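Local coordinates for BAG family molecular chaperone regulator 4 (Arabidopsis thaliana, PDB 4HWH), which binds the ATPase domain of HSP70/HSC70 chaperones as a co-chaperone and probably regulates programmed cell death and stress responses, at residues A9-G12 with E13-L17; A68-R71 with R72-L76; M47-L50 with L51-D54. One frame throughout, in Å; residues are numbered along the deposited sequence.

Overall arrangement
The piece of the protein modelled here is its BAG domain, an antiparallel three-helix bundle, and each interaction is a local one within a single helix. Interaction 1 comes first, on helix 3-29; the chain then turns back into helix 36-54, whose last turns hold interaction 3, and reverses again into helix 63-86, which carries interaction 2. None closes a long loop, and none nests in or crosses another; they follow in series. In space their centres lie about 11 Å apart in every pairing, one on each helix at about the same level. D15 with R72 ties interactions 1 and 2, V10 meets Q49, K52 and L53, and L53 packs on E69, V70 and I73.

Interaction 1 (A9-G12 with E13-L17); sequences AVTG and EVDKL
V10 O draws two backbone N-H groups of the next helical turn: V14 N at 2.8 Å in a nearly straight bond (N-H...O 164°) and E13 N in a weak, strongly bent one. The V14 bond is the ordinary i to i+4 bond of an alpha helix. E13 N is shared, for it also reaches A9 O, weakly, at 3.3 Å. This is the first half of helix 3-29, the first helix of the BAG three-helix bundle. On the buried side V10 CG1 touches V14 CG2 at 3.8 Å as the two valines cross obliquely. V14 CG2 lies beside its own backbone N and therefore also leans over V10 O, 3.3 Å away. The valines turn to different neighbours: V10 rests on Q49 and K52 of helix 36-54, V14 on E69 and R72 of helix 63-86.

T11 and D15 run side by side one turn apart, pointing the same way. T11 OG1 turns back along its own helix to the carbonyl of V7, leaving the methyl CG2 as the branch that faces D15, 4.1 Å from OD2. The D15 carboxylate is engaged through OD1 in a salt bridge with R72 of helix 63-86. E13 belongs, along with L17 and R20, to a pocket holding malonic acid, a molecule that probably came from the crystallisation liquor. D15 N donates to T11 O at 2.8 Å, and the carboxylate carbon CG of D15 sits close to that same oxygen, 3.2 Å from T11 O.

Interaction 2 (A68-R71 with R72-L76); sequences AEVR and RIQNL. With ACT (acetate ion), chain G.
E69 and R72 lie side by side and point the same way from neighbouring turns of helix 63-86, yet their flat ends are set almost at right angles, the carboxylate and guanidinium planes 81° apart. The arginine grips side-on with two nitrogens, and both go to one oxygen, E69 OE1: NH1 at 2.8 Å and NE at 3.1 Å. With the planes so crossed, the two bonds use that oxygen differently. NH1 comes in on the syn lone pair, whereas NE meets it from above the carboxylate plane, 36° out of it. The bend of the glutamate chain at chi2 (60°) brings its acid back toward R72, although the CB of E69 starts off away from that turn.

The other edge of the guanidinium faces an acetate, probably from the crystallisation liquor; NH2 donates to its OXT at 2.9 Å, and S18 OG also binds this ion. Beyond them, NH1 forms a salt bridge to D15 OD1 on helix 3-29, so the group is held between two helices of the bundle. A leucine in place of R72 would probably leave the acids of E69 and D15 without the cation between them, and the link between helices 63-86 and 3-29 weakened.

On another side V70 and Q74 meet at an angle, CG1 of the valine 3.9 Å from the amide NE2, while CG of Q74 sits 3.1 Å from V70 O. I73 packs CG1 over E69 O and turns to Q49 and L53 of helix 36-54. E69 is buried, and the single positive charge of R72, shared with D15, would probably favour the ionised form of its carboxylate.

Interaction 3 (M47-L50 with L51-D54); sequences MRQL and LKLD
Q49 lies alongside K52, the two side chains leaving helix 36-54 in the same direction, and its OE1 comes within 4.1 Å of K52 CD. That approach is loose. A water links the polar ends, accepting from Q49 NE2 at 3.1 Å and, weakly, from K52 NZ. The glutamine reaches this place by folding at chi2 (-53°), while the lysine is stretched out beyond CG. Q49 also touches E13, so this side of the turn faces helix 3-29.

L53 is the buried residue here. Its CG lies 3.5 Å from Q49 O, and L53 N donates to that same oxygen at 3.0 Å, with a nearly straight N-H...O angle of 166°. The isobutyl group goes on to V10 of helix 3-29 and to E69 and V70 of helix 63-86. L51, two residues earlier and on the exposed side, does much the same, its CG 3.5 Å from M47 O. At the end of the helix D54 N donates to L50 O at 2.9 Å.

Regular i to i+4 backbone bonds thus carry the last turns of helix 36-54. L53 is buried between the other two helices, while Q49 touches both, through E13 and I73, and keeps its amide at the water: an i, i+4 pair on the inner side of helix 36-54, as in the antiparallel three-helix bundle of the BAG domain.

Interaction 1 (A9-G12 with E13-L17)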
# COMPACT_ATOMS: atom_id res chain seq x y z
N ALA A 9 -5.58 -11.82 -5.22
CA ALA A 9 -5.91 -10.64 -6.02
C ALA A 9 -5.45 -9.37 -5.31
O ALA A 9 -4.90 -8.47 -5.93
CB ALA A 9 -7.40 -10.58 -6.30
N VAL A 10 -5.70 -9.30 -4.01
CA VAL A 10 -5.26 -8.16 -3.23
C VAL A 10 -3.73 -8.08 -3.21
O VAL A 10 -3.15 -7.02 -3.41
CB VAL A 10 -5.78 -8.21 -1.80
CG1 VAL A 10 -5.07 -7.18 -0.94
CG2 VAL A 10 -7.28 -7.96 -1.79
N THR A 11 -3.10 -9.23 -2.97
CA THR A 11 -1.64 -9.29 -2.92
C THR A 11 -1.01 -8.72 -4.19
O THR A 11 -0.04 -7.97 -4.13
CB THR A 11 -1.15 -10.74 -2.71
OG1 THR A 11 -1.52 -11.18 -1.40
CG2 THR A 11 0.36 -10.82 -2.85
N GLY A 12 -1.59 -9.06 -5.34
CA GLY A 12 -1.09 -8.56 -6.61
C GLY A 12 -1.19 -7.05 -6.68
O GLY A 12 -0.31 -6.39 -7.24
N GLU A 13 -2.25 -6.50 -6.12
CA GLU A 13 -2.45 -5.06 -6.16
C GLU A 13 -1.51 -4.37 -5.17
O GLU A 13 -0.95 -3.32 -5.46
CB GLU A 13 -3.91 -4.71 -5.85
CG GLU A 13 -4.28 -3.32 -6.30
CD GLU A 13 -3.97 -3.10 -7.76
OE1 GLU A 13 -4.15 -4.05 -8.56
OE2 GLU A 13 -3.55 -1.98 -8.12
N VAL A 14 -1.34 -4.98 -4.01
CA VAL A 14 -0.43 -4.44 -3.01
C VAL A 14 1.02 -4.47 -3.52
O VAL A 14 1.80 -3.57 -3.23
CB VAL A 14 -0.56 -5.18 -1.66
CG1 VAL A 14 0.44 -4.64 -0.66
CG2 VAL A 14 -1.98 -5.02 -1.13
N ASP A 15 1.36 -5.50 -4.30
CA ASP A 15 2.67 -5.56 -4.93
C ASP A 15 2.90 -4.33 -5.81
O ASP A 15 3.95 -3.69 -5.74
CB ASP A 15 2.81 -6.83 -5.79
CG ASP A 15 3.06 -8.07 -4.96
OD1 ASP A 15 3.36 -7.94 -3.76
OD2 ASP A 15 2.95 -9.18 -5.51
N LYS A 16 1.91 -4.00 -6.63
CA LYS A 16 2.00 -2.83 -7.48
C LYS A 16 2.18 -1.57 -6.64
O LYS A 16 3.00 -0.70 -6.97
CB LYS A 16 0.76 -2.70 -8.37
CG LYS A 16 0.73 -3.69 -9.52
CD LYS A 16 -0.58 -3.58 -10.30
CE LYS A 16 -0.68 -4.66 -11.37
NZ LYS A 16 -1.97 -4.57 -12.12
N LEU A 17 1.42 -1.47 -5.56
CA LEU A 17 1.52 -0.31 -4.68
C LEU A 17 2.87 -0.27 -3.98
O LEU A 17 3.45 0.80 -3.78
CB LEU A 17 0.36 -0.30 -3.68
CG LEU A 17 -0.99 -0.01 -4.34
CD1 LEU A 17 -2.16 -0.33 -3.41
CD2 LEU A 17 -1.05 1.44 -4.82

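Interaction 2 (A68-R71 with R72-L76)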
# COMPACT_ATOMS: atom_id res chain seq x y z
N ALA A 68 -1.58 -11.64 6.97
CA ALA A 68 -0.25 -11.27 6.52
C ALA A 68 -0.31 -10.04 5.62
O ALA A 68 0.51 -9.13 5.74
CB ALA A 68 0.40 -12.43 5.78
N GLU A 69 -1.29 -10.01 4.73
CA GLU A 69 -1.43 -8.90 3.79
C GLU A 69 -1.85 -7.62 4.50
O GLU A 69 -1.46 -6.52 4.12
CB GLU A 69 -2.44 -9.26 2.70
CG GLU A 69 -2.20 -8.52 1.41
CD GLU A 69 -0.83 -8.81 0.82
OE1 GLU A 69 -0.24 -7.91 0.21
OE2 GLU A 69 -0.35 -9.95 0.98
N VAL A 70 -2.66 -7.77 5.55
CA VAL A 70 -3.07 -6.62 6.34
C VAL A 70 -1.84 -5.95 6.94
O VAL A 70 -1.71 -4.73 6.91
CB VAL A 70 -4.06 -7.02 7.45
CG1 VAL A 70 -4.28 -5.86 8.43
CG2 VAL A 70 -5.39 -7.46 6.84
N ARG A 71 -0.93 -6.76 7.47
CA ARG A 71 0.29 -6.24 8.08
C ARG A 71 1.19 -5.56 7.06
O ARG A 71 1.78 -4.53 7.34
CB ARG A 71 1.05 -7.36 8.81
CG ARG A 71 0.32 -7.91 10.03
CD ARG A 71 1.13 -8.98 10.73
NE ARG A 71 0.44 -9.51 11.90
CZ ARG A 71 0.94 -10.45 12.70
NH1 ARG A 71 2.13 -10.97 12.45
NH2 ARG A 71 0.24 -10.87 13.75
N ARG A 72 1.27 -6.15 5.87
CA ARG A 72 2.09 -5.59 4.80
C ARG A 72 1.56 -4.21 4.45
O ARG A 72 2.32 -3.26 4.27
CB ARG A 72 2.07 -6.51 3.57
CG ARG A 72 3.42 -6.68 2.88
CD ARG A 72 3.45 -6.11 1.46
NE ARG A 72 2.62 -6.89 0.55
CZ ARG A 72 2.87 -7.06 -0.75
NH1 ARG A 72 2.03 -7.78 -1.48
NH2 ARG A 72 3.94 -6.52 -1.32
N ILE A 73 0.24 -4.09 4.37
CA ILE A 73 -0.39 -2.81 4.06
C ILE A 73 -0.10 -1.76 5.14
O ILE A 73 0.24 -0.62 4.83
CB ILE A 73 -1.91 -2.99 3.87
CG1 ILE A 73 -2.19 -3.73 2.55
CG2 ILE A 73 -2.61 -1.64 3.90
CD1 ILE A 73 -3.66 -4.04 2.32
N GLN A 74 -0.24 -2.15 6.40
CA GLN A 74 0.06 -1.24 7.50
C GLN A 74 1.49 -0.73 7.42
O GLN A 74 1.76 0.45 7.68
CB GLN A 74 -0.21 -1.93 8.85
CG GLN A 74 -1.65 -2.40 9.01
CD GLN A 74 -1.87 -3.22 10.27
OE1 GLN A 74 -0.99 -3.97 10.70
NE2 GLN A 74 -3.05 -3.09 10.87
N ASN A 75 2.42 -1.60 7.04
CA ASN A 75 3.81 -1.20 6.88
C ASN A 75 4.00 -0.19 5.75
O ASN A 75 4.72 0.79 5.90
CB ASN A 75 4.70 -2.43 6.64
CG ASN A 75 4.89 -3.25 7.90
OD1 ASN A 75 4.50 -2.84 8.99
ND2 ASN A 75 5.51 -4.42 7.75
N LEU A 76 3.34 -0.44 4.63
CA LEU A 76 3.38 0.50 3.51
C LEU A 76 2.76 1.84 3.88
O LEU A 76 3.27 2.89 3.49
CB LEU A 76 2.69 -0.10 2.27
CG LEU A 76 3.44 -1.30 1.68
CD1 LEU A 76 2.63 -1.99 0.59
CD2 LEU A 76 4.79 -0.86 1.15
C ACT G . 6.69 -4.64 0.83
O ACT G . 6.36 -5.22 1.89
OXT ACT G . 6.25 -5.13 -0.23
CH3 ACT G . 7.56 -3.42 0.85

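Interaction 3 (M47-L50 with L51-D54)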
# COMPACT_ATOMS: atom_id res chain seq x y z
N MET A 47 -5.69 1.81 1.45
CA MET A 47 -6.90 1.70 2.27
C MET A 47 -7.99 0.90 1.57
O MET A 47 -8.72 0.13 2.20
CB MET A 47 -7.41 3.09 2.67
CG MET A 47 -6.48 3.81 3.64
SD MET A 47 -7.14 5.39 4.23
CE MET A 47 -5.74 6.03 5.14
N ARG A 48 -8.11 1.07 0.26
CA ARG A 48 -9.09 0.32 -0.52
C ARG A 48 -8.78 -1.17 -0.49
O ARG A 48 -9.68 -2.00 -0.43
CB ARG A 48 -9.13 0.84 -1.96
CG ARG A 48 -9.72 2.23 -2.10
CD ARG A 48 -11.24 2.17 -2.13
NE ARG A 48 -11.72 1.38 -3.25
CZ ARG A 48 -12.97 0.92 -3.37
NH1 ARG A 48 -13.31 0.21 -4.44
NH2 ARG A 48 -13.86 1.17 -2.42
N GLN A 49 -7.49 -1.51 -0.53
CA GLN A 49 -7.09 -2.91 -0.47
C GLN A 49 -7.40 -3.48 0.91
O GLN A 49 -7.77 -4.65 1.03
CB GLN A 49 -5.61 -3.09 -0.84
CG GLN A 49 -5.34 -2.84 -2.32
CD GLN A 49 -6.24 -3.66 -3.23
OE1 GLN A 49 -6.36 -4.88 -3.08
NE2 GLN A 49 -6.87 -3.00 -4.20
N LEU A 50 -7.27 -2.65 1.94
CA LEU A 50 -7.58 -3.06 3.30
C LEU A 50 -9.07 -3.38 3.42
O LEU A 50 -9.46 -4.36 4.05
CB LEU A 50 -7.19 -1.96 4.29
CG LEU A 50 -6.93 -2.35 5.74
CD1 LEU A 50 -5.86 -3.43 5.82
CD2 LEU A 50 -6.53 -1.12 6.55
N LEU A 51 -9.90 -2.53 2.81
CA LEU A 51 -11.34 -2.75 2.81
C LEU A 51 -11.70 -4.05 2.11
O LEU A 51 -12.58 -4.79 2.56
CB LEU A 51 -12.05 -1.58 2.13
CG LEU A 51 -12.10 -0.27 2.92
CD1 LEU A 51 -12.69 0.83 2.05
CD2 LEU A 51 -12.90 -0.46 4.19
N LYS A 52 -11.02 -4.33 1.01
CA LYS A 52 -11.24 -5.57 0.27
C LYS A 52 -10.95 -6.77 1.16
O LYS A 52 -11.76 -7.70 1.24
CB LYS A 52 -10.38 -5.60 -1.00
CG LYS A 52 -10.66 -6.80 -1.90
CD LYS A 52 -10.11 -6.59 -3.31
CE LYS A 52 -10.49 -7.76 -4.22
NZ LYS A 52 -9.93 -7.61 -5.60
N LEU A 53 -9.81 -6.75 1.84
CA LEU A 53 -9.46 -7.82 2.77
C LEU A 53 -10.50 -7.96 3.88
O LEU A 53 -10.83 -9.07 4.29
CB LEU A 53 -8.06 -7.60 3.36
CG LEU A 53 -6.85 -7.76 2.44
CD1 LEU A 53 -5.59 -7.22 3.10
CD2 LEU A 53 -6.66 -9.21 2.03
N ASP A 54 -11.00 -6.82 4.38
CA ASP A 54 -11.99 -6.83 5.45
C ASP A 54 -13.23 -7.63 5.06
O ASP A 54 -13.89 -8.23 5.91
CB ASP A 54 -12.41 -5.40 5.81
CG ASP A 54 -11.36 -4.66 6.60
OD1 ASP A 54 -10.46 -5.32 7.17
OD2 ASP A 54 -11.44 -3.42 6.66
O HOH W 1 -9.28 -4.32 -5.71